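Local coordinates for PA_0080 (Pseudomonas aeruginosa, PDB 3ZHN), which is a lipoprotein of the type VI secretion system, thought to tether the membrane complex of the secretion machine to the outer membrane, at residues F116-Y120 with G147-I153. Numbering follows the deposited sequence.
Sequences FVAAY and GAQAIGI
The CD1 methyl of Ile151 lodges between the side chains of Phe116 and Ala118, 4.0 Å from Phe116 CB and 3.9 Å from Ala118 CB. The isoleucine sends CG1 beside its own backbone N (chi1 -52°), and CD1 then extends it to strand 113-118. Two residues on, Ile153 brings its CD1 obliquely to the Phe116 ring, 4.1 Å from CE1. Ile144 and Leu146 of strand 139-146 also pack on Ile151, and Leu54 and Leu56 of strand 54-61 cover Ala118, so this apolar layer is shared by several strands. Beyond it, an inverse gamma turn centred on Ala119 leads into Tyr120, whose ring comes down on the turn before strand 151-155. Gln149 CA makes a CH-pi contact over one ring face, 4.0 Å from the centroid. At the end of the ring, the tyrosine OH donates a hydrogen bond to Gly147 O (2.8 Å), approaching from above the carbonyl plane with a C=O...OH angle of 121°. Gly147 N also hydrogen-bonds Ala150 O within the turn. Strands 113-118 and 151-155 belong to different sheets, and their pieces 116-118 and 151-153 run at 148° to each other, axes 9.4 Å apart at closest approach: this is the face-to-face packing of a beta-sandwich, the fold of TssJ lipoproteins, with a tyrosine from the loop after strand 113-118 bonding to the turn of hairpin 139-146/151-155 in the other sheet.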
ATOM      1  N   PHE A 116      -0.326  -1.694  -3.043  1.00 10.02           N
ATOM      2  CA  PHE A 116       0.245  -0.500  -2.447  1.00  9.00           C
ATOM      3  C   PHE A 116       1.116   0.190  -3.482  1.00  8.38           C
ATOM      4  O   PHE A 116       1.963  -0.474  -4.084  1.00 11.62           O
ATOM      5  CB  PHE A 116       1.059  -0.777  -1.205  1.00 10.20           C
ATOM      6  CG  PHE A 116       0.287  -1.517  -0.146  1.00 12.10           C
ATOM      7  CD1 PHE A 116       0.197  -2.897  -0.177  1.00 12.00           C
ATOM      8  CD2 PHE A 116      -0.360  -0.825   0.883  1.00 13.69           C
ATOM      9  CE1 PHE A 116      -0.562  -3.571   0.765  1.00 13.98           C
ATOM     10  CE2 PHE A 116      -1.141  -1.469   1.806  1.00 16.64           C
ATOM     11  CZ  PHE A 116      -1.219  -2.830   1.745  1.00 14.76           C
ATOM     12  N   VAL A 117       0.946   1.529  -3.634  1.00  8.54           N
ATOM     13  CA  VAL A 117       1.778   2.379  -4.456  1.00  7.37           C
ATOM     14  C   VAL A 117       2.193   3.594  -3.594  1.00  8.16           C
ATOM     15  O   VAL A 117       1.331   4.286  -3.038  1.00 10.73           O
ATOM     16  CB  VAL A 117       1.077   2.880  -5.708  1.00  8.50           C
ATOM     17  CG1 VAL A 117       1.879   3.915  -6.481  1.00 10.97           C
ATOM     18  CG2 VAL A 117       0.741   1.737  -6.636  1.00 13.14           C
ATOM     19  N   ALA A 118       3.507   3.789  -3.465  1.00  8.84           N
ATOM     20  CA  ALA A 118       4.059   4.923  -2.716  1.00  9.45           C
ATOM     21  C   ALA A 118       4.772   5.842  -3.706  1.00  8.52           C
ATOM     22  O   ALA A 118       5.596   5.403  -4.508  1.00 10.80           O
ATOM     23  CB  ALA A 118       5.053   4.400  -1.739  1.00 11.53           C
ATOM     24  N   ALA A 119       4.495   7.129  -3.581  1.00  9.94           N
ATOM     25  CA  ALA A 119       5.032   8.131  -4.461  1.00 10.51           C
ATOM     26  C   ALA A 119       6.404   8.578  -4.019  1.00  9.20           C
ATOM     27  O   ALA A 119       6.633   9.754  -3.673  1.00  9.81           O
ATOM     28  CB  ALA A 119       4.085   9.311  -4.502  1.00 12.00           C
ATOM     29  N   TYR A 120       7.333   7.625  -4.036  1.00  9.29           N
ATOM     30  CA  TYR A 120       8.739   7.940  -3.744  1.00  8.74           C
ATOM     31  C   TYR A 120       9.314   8.923  -4.812  1.00 10.52           C
ATOM     32  O   TYR A 120       8.987   8.823  -5.995  1.00 10.44           O
ATOM     33  CB  TYR A 120       9.614   6.660  -3.628  1.00  8.87           C
ATOM     34  CG  TYR A 120       9.458   5.958  -2.326  1.00  8.68           C
ATOM     35  CD1 TYR A 120       9.950   6.529  -1.192  1.00  9.88           C
ATOM     36  CD2 TYR A 120       8.711   4.812  -2.186  1.00  8.09           C
ATOM     37  CE1 TYR A 120       9.817   5.938   0.052  1.00  9.13           C
ATOM     38  CE2 TYR A 120       8.570   4.205  -0.939  1.00  9.32           C
ATOM     39  CZ  TYR A 120       9.148   4.763   0.182  1.00  8.31           C
ATOM     40  OH  TYR A 120       8.981   4.166   1.422  1.00  9.97           O
ATOM     41  N   GLY A 147       9.809   3.061   4.365  1.00  9.73           N
ATOM     42  CA  GLY A 147      11.208   3.454   4.572  1.00  9.04           C
ATOM     43  C   GLY A 147      11.708   4.610   3.713  1.00  8.34           C
ATOM     44  O   GLY A 147      10.905   5.322   3.084  1.00 10.22           O
ATOM     45  N   ALA A 148      13.001   4.854   3.771  1.00  9.12           N
ATOM     46  CA  ALA A 148      13.559   5.892   2.940  1.00 10.12           C
ATOM     47  C   ALA A 148      13.196   5.622   1.459  1.00  7.73           C
ATOM     48  O   ALA A 148      12.961   6.613   0.705  1.00  9.79           O
ATOM     49  CB  ALA A 148      15.047   5.916   3.064  1.00 11.92           C
ATOM     50  N   GLN A 149      13.217   4.350   1.055  1.00  8.74           N
ATOM     51  CA  GLN A 149      13.028   4.012  -0.362  1.00  8.66           C
ATOM     52  C   GLN A 149      12.295   2.703  -0.646  1.00  8.75           C
ATOM     53  O   GLN A 149      12.358   2.215  -1.771  1.00 11.40           O
ATOM     54  CB  GLN A 149      14.390   4.006  -1.177  1.00  9.45           C
ATOM     55  CG  GLN A 149      15.337   2.975  -0.765  1.00  9.33           C
ATOM     56  CD  GLN A 149      16.743   3.159  -1.265  1.00 11.09           C
ATOM     57  OE1 GLN A 149      17.195   4.241  -1.482  1.00 14.11           O
ATOM     58  NE2 GLN A 149      17.418   2.061  -1.443  1.00 13.20           N
ATOM     59  N   ALA A 150      11.528   2.187   0.316  1.00  8.64           N
ATOM     60  CA  ALA A 150      10.862   0.943   0.122  1.00  8.24           C
ATOM     61  C   ALA A 150       9.686   0.780   1.097  1.00  8.68           C
ATOM     62  O   ALA A 150       9.784   1.143   2.290  1.00 10.35           O
ATOM     63  CB  ALA A 150      11.840  -0.218   0.317  1.00 11.00           C
ATOM     64  N   ILE A 151       8.642   0.178   0.565  1.00 10.22           N
ATOM     65  CA  ILE A 151       7.530  -0.366   1.331  1.00  8.40           C
ATOM     66  C   ILE A 151       7.937  -1.754   1.791  1.00  8.15           C
ATOM     67  O   ILE A 151       8.288  -2.578   0.963  1.00 10.60           O
ATOM     68  CB  ILE A 151       6.236  -0.521   0.517  1.00  8.80           C
ATOM     69  CG1 ILE A 151       5.856   0.780  -0.189  1.00 11.11           C
ATOM     70  CG2 ILE A 151       5.148  -1.060   1.411  1.00  9.88           C
ATOM     71  CD1 ILE A 151       4.808   0.589  -1.225  1.00 12.32           C
ATOM     72  N   GLY A 152       7.866  -2.007   3.092  1.00  8.77           N
ATOM     73  CA  GLY A 152       8.122  -3.266   3.729  1.00  8.52           C
ATOM     74  C   GLY A 152       6.882  -3.762   4.486  1.00  8.18           C
ATOM     75  O   GLY A 152       6.321  -3.076   5.331  1.00 12.40           O
ATOM     76  N   ILE A 153       6.488  -5.009   4.210  1.00  9.72           N
ATOM     77  CA  ILE A 153       5.350  -5.588   4.870  1.00  9.13           C
ATOM     78  C   ILE A 153       5.776  -6.819   5.686  1.00 11.20           C
ATOM     79  O   ILE A 153       6.525  -7.704   5.193  1.00 13.01           O
ATOM     80  CB  ILE A 153       4.317  -6.043   3.809  1.00 10.70           C
ATOM     81  CG1 ILE A 153       3.932  -4.935   2.827  1.00 11.47           C
ATOM     82  CG2 ILE A 153       3.108  -6.738   4.465  1.00 11.42           C
ATOM     83  CD1 ILE A 153       2.980  -5.407   1.715  1.00 14.99           C
TER